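Local coordinates for sporozoite surface protein 2 (Plasmodium vivax, PDB 4HQN) that probably serves as a sporozoite surface adhesin in motility and host-cell invasion, binding a metal ion through its von Willebrand factor type A domain, at residues L24-G29 against L131-V136; N63-Y68 against T103-A108. The protein carries 4 engineered substitutions. All coordinates share one frame; numbering follows the deposited sequence.

Contact 1: residues L24-G29 against L131-V136. With MN (manganese (II) ion), chain E.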
loop_
_atom_site.group_PDB
_atom_site.type_symbol
_atom_site.label_atom_id
_atom_site.label_comp_id
_atom_site.label_asym_id
_atom_site.label_seq_id
_atom_site.Cartn_x
_atom_site.Cartn_y
_atom_site.Cartn_z
ATOM N N LEU A 24 -5.932 5.715 -9.358
ATOM C CA LEU A 24 -6.215 5.427 -10.769
ATOM C C LEU A 24 -7.337 6.332 -11.231
ATOM O O LEU A 24 -8.482 6.209 -10.786
ATOM C CB LEU A 24 -6.614 3.957 -10.972
ATOM C CG LEU A 24 -5.728 2.953 -10.243
ATOM C CD1 LEU A 24 -6.171 1.518 -10.552
ATOM C CD2 LEU A 24 -4.246 3.161 -10.573
ATOM N N VAL A 25 -6.988 7.262 -12.112
ATOM C CA VAL A 25 -7.906 8.297 -12.523
ATOM C C VAL A 25 -8.381 8.080 -13.964
ATOM O O VAL A 25 -7.575 8.028 -14.909
ATOM C CB VAL A 25 -7.233 9.685 -12.422
ATOM C CG1 VAL A 25 -8.229 10.786 -12.788
ATOM C CG2 VAL A 25 -6.646 9.885 -11.036
ATOM N N ASP A 26 -9.694 7.961 -14.122
ATOM C CA ASP A 26 -10.310 7.812 -15.446
ATOM C C ASP A 26 -10.135 9.106 -16.247
ATOM O O ASP A 26 -10.704 10.126 -15.887
ATOM C CB ASP A 26 -11.809 7.525 -15.272
ATOM C CG ASP A 26 -12.484 7.064 -16.560
ATOM O OD1 ASP A 26 -12.055 7.480 -17.658
ATOM O OD2 ASP A 26 -13.450 6.274 -16.457
ATOM N N GLY A 27 -9.354 9.071 -17.322
ATOM C CA GLY A 27 -9.201 10.239 -18.168
ATOM C C GLY A 27 -9.841 10.112 -19.551
ATOM O O GLY A 27 -9.428 10.785 -20.501
ATOM N N SER A 28 -10.865 9.271 -19.655
ATOM C CA SER A 28 -11.444 8.914 -20.956
ATOM C C SER A 28 -12.520 9.893 -21.425
ATOM O O SER A 28 -13.029 10.694 -20.640
ATOM C CB SER A 28 -12.035 7.499 -20.901
ATOM O OG SER A 28 -13.163 7.454 -20.052
ATOM N N GLY A 29 -12.882 9.801 -22.702
ATOM C CA GLY A 29 -13.824 10.737 -23.301
ATOM C C GLY A 29 -15.196 10.733 -22.663
ATOM O O GLY A 29 -15.912 11.723 -22.734
ATOM N N LEU A 131 -9.866 4.043 -7.054
ATOM C CA LEU A 131 -10.293 4.011 -8.452
ATOM C C LEU A 131 -11.326 5.096 -8.682
ATOM O O LEU A 131 -12.422 5.061 -8.124
ATOM C CB LEU A 131 -10.879 2.642 -8.808
ATOM C CG LEU A 131 -11.392 2.467 -10.242
ATOM C CD1 LEU A 131 -10.283 2.519 -11.277
ATOM C CD2 LEU A 131 -12.152 1.154 -10.367
ATOM N N MET A 132 -10.958 6.072 -9.498
ATOM C CA MET A 132 -11.808 7.228 -9.750
ATOM C C MET A 132 -12.306 7.116 -11.190
ATOM O O MET A 132 -11.527 7.284 -12.125
ATOM C CB MET A 132 -10.965 8.499 -9.543
ATOM C CG MET A 132 -11.721 9.778 -9.334
ATOM S SD MET A 132 -10.635 11.148 -8.826
ATOM C CE MET A 132 -9.930 10.455 -7.360
ATOM N N THR A 133 -13.593 6.819 -11.365
ATOM C CA THR A 133 -14.133 6.469 -12.682
ATOM C C THR A 133 -15.643 6.717 -12.793
ATOM O O THR A 133 -16.319 6.864 -11.769
ATOM C CB THR A 133 -13.830 4.992 -13.033
ATOM O OG1 THR A 133 -14.433 4.674 -14.288
ATOM C CG2 THR A 133 -14.395 4.065 -11.987
ATOM N N ASP A 134 -16.167 6.806 -14.022
ATOM C CA ASP A 134 -17.626 6.804 -14.213
ATOM C C ASP A 134 -18.183 5.372 -14.266
ATOM O O ASP A 134 -19.397 5.153 -14.318
ATOM C CB ASP A 134 -18.057 7.593 -15.452
ATOM C CG ASP A 134 -17.486 7.029 -16.748
ATOM O OD1 ASP A 134 -16.852 5.955 -16.730
ATOM O OD2 ASP A 134 -17.655 7.687 -17.790
ATOM N N GLY A 135 -17.275 4.404 -14.259
ATOM C CA GLY A 135 -17.656 3.014 -14.127
ATOM C C GLY A 135 -18.142 2.419 -15.432
ATOM O O GLY A 135 -19.014 1.556 -15.438
ATOM N N VAL A 136 -17.572 2.885 -16.535
ATOM C CA VAL A 136 -17.909 2.388 -17.859
ATOM C C VAL A 136 -16.612 2.031 -18.549
ATOM O O VAL A 136 -16.103 2.780 -19.360
ATOM C CB VAL A 136 -18.664 3.438 -18.689
ATOM C CG1 VAL A 136 -19.006 2.888 -20.092
ATOM C CG2 VAL A 136 -19.946 3.819 -17.972
HETATM MN MN MN E . -14.904 6.142 -20.469
HETATM O O HOH W 1 -16.426 4.722 -21.040
HETATM O O HOH W 2 -15.150 5.719 -18.330
HETATM O O HOH W 3 -14.743 6.761 -22.516
#
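D26 and T133 meet at the ends of two neighbouring parallel strands, and their side chains slant across one another. With CG anti to the backbone N (chi1 -168°), the D26 carboxylate is carried toward the neighbouring strand, where T133 OG1 donates to the anti lone pair of D26 OD2 (2.9 Å). The other oxygen, OD1, turns back to its own loop: S28 N closes an Asx turn on it, and S28 OG approaches its syn lone pair at 2.6 Å. Three donors thus fix the carboxylate's rotation, and S28 OG, while donating to D26 OD1, binds the manganese ion at 2.2 Å. T133 OG1 also accepts from G135 N, an ST turn. The D134 carboxylate is turned nearly perpendicular to that of D26 (82° between planes), with D134 OD1 3.4 Å from D26 OD2, two like charges whose closeness the nearby manganese ion probably offsets. D134 OD2 accepts from S30 OG. Behind the site, L24 O receives M132 N and D26 N reaches M132 O, both at 2.8 Å, while L131 CD1 packs against L24 CB. Strand ends delivering an Asp-x-Ser-x-Ser loop beside a second aspartate typify the metal ion-dependent adhesion site (MIDAS) of von Willebrand factor A domains.

Contact 2: residues N63-Y68 against T103-A108. Engineered in segment 63-68: S67 (natural residue Asn). Engineered in segment 103-108: S104 (natural residue Asn). With MN (manganese (II) ion), chain E.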
loop_
_atom_site.group_PDB
_atom_site.type_symbol
_atom_site.label_atom_id
_atom_site.label_comp_id
_atom_site.label_asym_id
_atom_site.label_seq_id
_atom_site.Cartn_x
_atom_site.Cartn_y
_atom_site.Cartn_z
ATOM N N ASN A 63 -1.986 6.984 -11.739
ATOM C CA ASN A 63 -2.097 6.630 -13.134
ATOM C C ASN A 63 -3.326 7.281 -13.731
ATOM O O ASN A 63 -4.386 7.356 -13.089
ATOM C CB ASN A 63 -2.214 5.111 -13.287
ATOM C CG ASN A 63 -1.986 4.662 -14.704
ATOM O OD1 ASN A 63 -2.860 4.813 -15.562
ATOM N ND2 ASN A 63 -0.797 4.124 -14.972
ATOM N N LEU A 64 -3.184 7.737 -14.967
ATOM C CA LEU A 64 -4.308 8.276 -15.720
ATOM C C LEU A 64 -4.627 7.308 -16.852
ATOM O O LEU A 64 -3.744 6.954 -17.652
ATOM C CB LEU A 64 -3.933 9.633 -16.290
ATOM C CG LEU A 64 -5.033 10.341 -17.086
ATOM C CD1 LEU A 64 -6.119 10.835 -16.141
ATOM C CD2 LEU A 64 -4.450 11.488 -17.888
ATOM N N PHE A 65 -5.870 6.851 -16.913
ATOM C CA PHE A 65 -6.219 5.867 -17.925
ATOM C C PHE A 65 -7.310 6.336 -18.873
ATOM O O PHE A 65 -8.372 6.812 -18.458
ATOM C CB PHE A 65 -6.539 4.488 -17.324
ATOM C CG PHE A 65 -7.761 4.455 -16.444
ATOM C CD1 PHE A 65 -7.660 4.701 -15.082
ATOM C CD2 PHE A 65 -9.003 4.154 -16.976
ATOM C CE1 PHE A 65 -8.789 4.654 -14.256
ATOM C CE2 PHE A 65 -10.141 4.092 -16.162
ATOM C CZ PHE A 65 -10.027 4.350 -14.796
ATOM N N GLY A 66 -6.996 6.220 -20.159
ATOM C CA GLY A 66 -7.904 6.549 -21.237
ATOM C C GLY A 66 -7.718 5.464 -22.277
ATOM O O GLY A 66 -7.778 4.279 -21.955
ATOM N N SER A 67 -7.492 5.845 -23.524
ATOM C CA SER A 67 -7.194 4.849 -24.547
ATOM C C SER A 67 -5.921 4.131 -24.127
ATOM O O SER A 67 -5.769 2.942 -24.348
ATOM C CB SER A 67 -6.980 5.512 -25.905
ATOM O OG SER A 67 -8.155 6.151 -26.344
ATOM N N TYR A 68 -4.994 4.877 -23.539
ATOM C CA TYR A 68 -3.786 4.288 -22.983
ATOM C C TYR A 68 -3.812 4.491 -21.483
ATOM O O TYR A 68 -4.632 5.266 -20.955
ATOM C CB TYR A 68 -2.541 4.975 -23.542
ATOM C CG TYR A 68 -2.398 5.005 -25.050
ATOM C CD1 TYR A 68 -3.031 4.065 -25.862
ATOM C CD2 TYR A 68 -1.590 5.974 -25.664
ATOM C CE1 TYR A 68 -2.880 4.101 -27.258
ATOM C CE2 TYR A 68 -1.431 6.018 -27.048
ATOM C CZ TYR A 68 -2.079 5.085 -27.839
ATOM O OH TYR A 68 -1.911 5.142 -29.207
ATOM N N THR A 103 -11.360 3.526 -22.411
ATOM C CA THR A 103 -11.269 3.496 -20.964
ATOM C C THR A 103 -10.530 2.249 -20.474
ATOM O O THR A 103 -11.163 1.240 -20.128
ATOM C CB THR A 103 -12.689 3.547 -20.356
ATOM O OG1 THR A 103 -13.462 4.561 -21.021
ATOM C CG2 THR A 103 -12.642 3.837 -18.838
ATOM N N SER A 104 -9.195 2.326 -20.457
ATOM C CA SER A 104 -8.331 1.185 -20.100
ATOM C C SER A 104 -8.303 0.880 -18.614
ATOM O O SER A 104 -7.226 0.868 -18.003
ATOM C CB SER A 104 -6.890 1.459 -20.518
ATOM O OG SER A 104 -6.720 1.321 -21.904
ATOM N N MET A 105 -9.469 0.620 -18.034
ATOM C CA MET A 105 -9.566 0.404 -16.599
ATOM C C MET A 105 -8.840 -0.872 -16.158
ATOM O O MET A 105 -8.138 -0.866 -15.150
ATOM C CB MET A 105 -11.023 0.371 -16.154
ATOM C CG MET A 105 -11.190 0.291 -14.651
ATOM S SD MET A 105 -12.913 0.067 -14.149
ATOM C CE MET A 105 -13.562 1.646 -14.680
ATOM N N THR A 106 -8.997 -1.950 -16.922
ATOM C CA THR A 106 -8.334 -3.214 -16.618
ATOM C C THR A 106 -6.821 -3.043 -16.662
ATOM O O THR A 106 -6.102 -3.561 -15.817
ATOM C CB THR A 106 -8.748 -4.338 -17.605
ATOM O OG1 THR A 106 -10.146 -4.590 -17.479
ATOM C CG2 THR A 106 -7.986 -5.626 -17.318
ATOM N N ALA A 107 -6.331 -2.309 -17.653
ATOM C CA ALA A 107 -4.892 -2.107 -17.760
ATOM C C ALA A 107 -4.344 -1.265 -16.586
ATOM O O ALA A 107 -3.250 -1.530 -16.088
ATOM C CB ALA A 107 -4.533 -1.492 -19.121
ATOM N N ALA A 108 -5.115 -0.273 -16.138
ATOM C CA ALA A 108 -4.714 0.558 -15.011
ATOM C C ALA A 108 -4.569 -0.314 -13.772
ATOM O O ALA A 108 -3.519 -0.310 -13.144
ATOM C CB ALA A 108 -5.735 1.667 -14.748
HETATM MN MN MN E . -14.904 6.142 -20.469
HETATM O O HOH W 2 -15.150 5.719 -18.330
HETATM O O HOH W 3 -14.743 6.761 -22.516
HETATM O O HOH W 1 -16.426 4.722 -21.040
#
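F65 fills the tight half of this contact, its ring set against the chain where it enters the helix beginning at M105. CG lies between the backbone N and the carbonyl carbon (chi1 65°), which swings the ring across the helix start. The A108 methyl meets the ring obliquely, CB being 3.6 Å from F65 CD1, and M105 CB touches F65 CE2 (3.8 Å). M105 CA makes an off-centre CH-pi contact, 4.2 Å from the F65 ring centroid, while the T103 methyl comes in at the ring edge near its plane, with CG2 3.7 Å from F65 CE2. L131 of strand 126-133 and D26 also touch this phenylalanine, which is buried.

The other half is polar and more open. S104 N donates to G66 O at 2.8 Å, tilted 23° out of the carbonyl plane. S104, engineered in place of asparagine, lies at the N-cap position without making a capping bond; its OG stands 3.1 Å from both G66 O and S67 O. S67, likewise an engineered replacement of asparagine, points away and uses its hydroxyl to accept from T102 N, and Y68 lies at the exposed rim.

The start of the helix is thus held in two ways, by apolar packing and by a backbone bond. T103 shows the consequence: its methyl meets the edge of the F65 ring, its N donates to N138 OD1, and its OG1 binds manganese at 2.2 Å. The chemistry suggests that the position of this metal ligand probably depends on how the helix start sits against the strand end, consistent with the coupling of metal site and loop position known in related integrin A domains.

From the N terminus, segment 24-29 holds the end of strand 19-26 and the loop after it, and contact 1 closes only much later, when 131-136 comes up beside it. Contact 2 is nested inside that long loop: 63-68 holds the end of strand 58-65 and the turn beyond, and the chain returns at 103-108 to start helix 105-118, which leads on to strand 126-133. The two touch, because strands 19-26 and 58-65 are sheet neighbours, with G27 N 2.7 Å from F65 O in a probable hydrogen bond, and because M105 CE packs against T133 OG1. Together they join central sheet, helix start and loops around one manganese ion, to which each contributes a hydroxyl ligand.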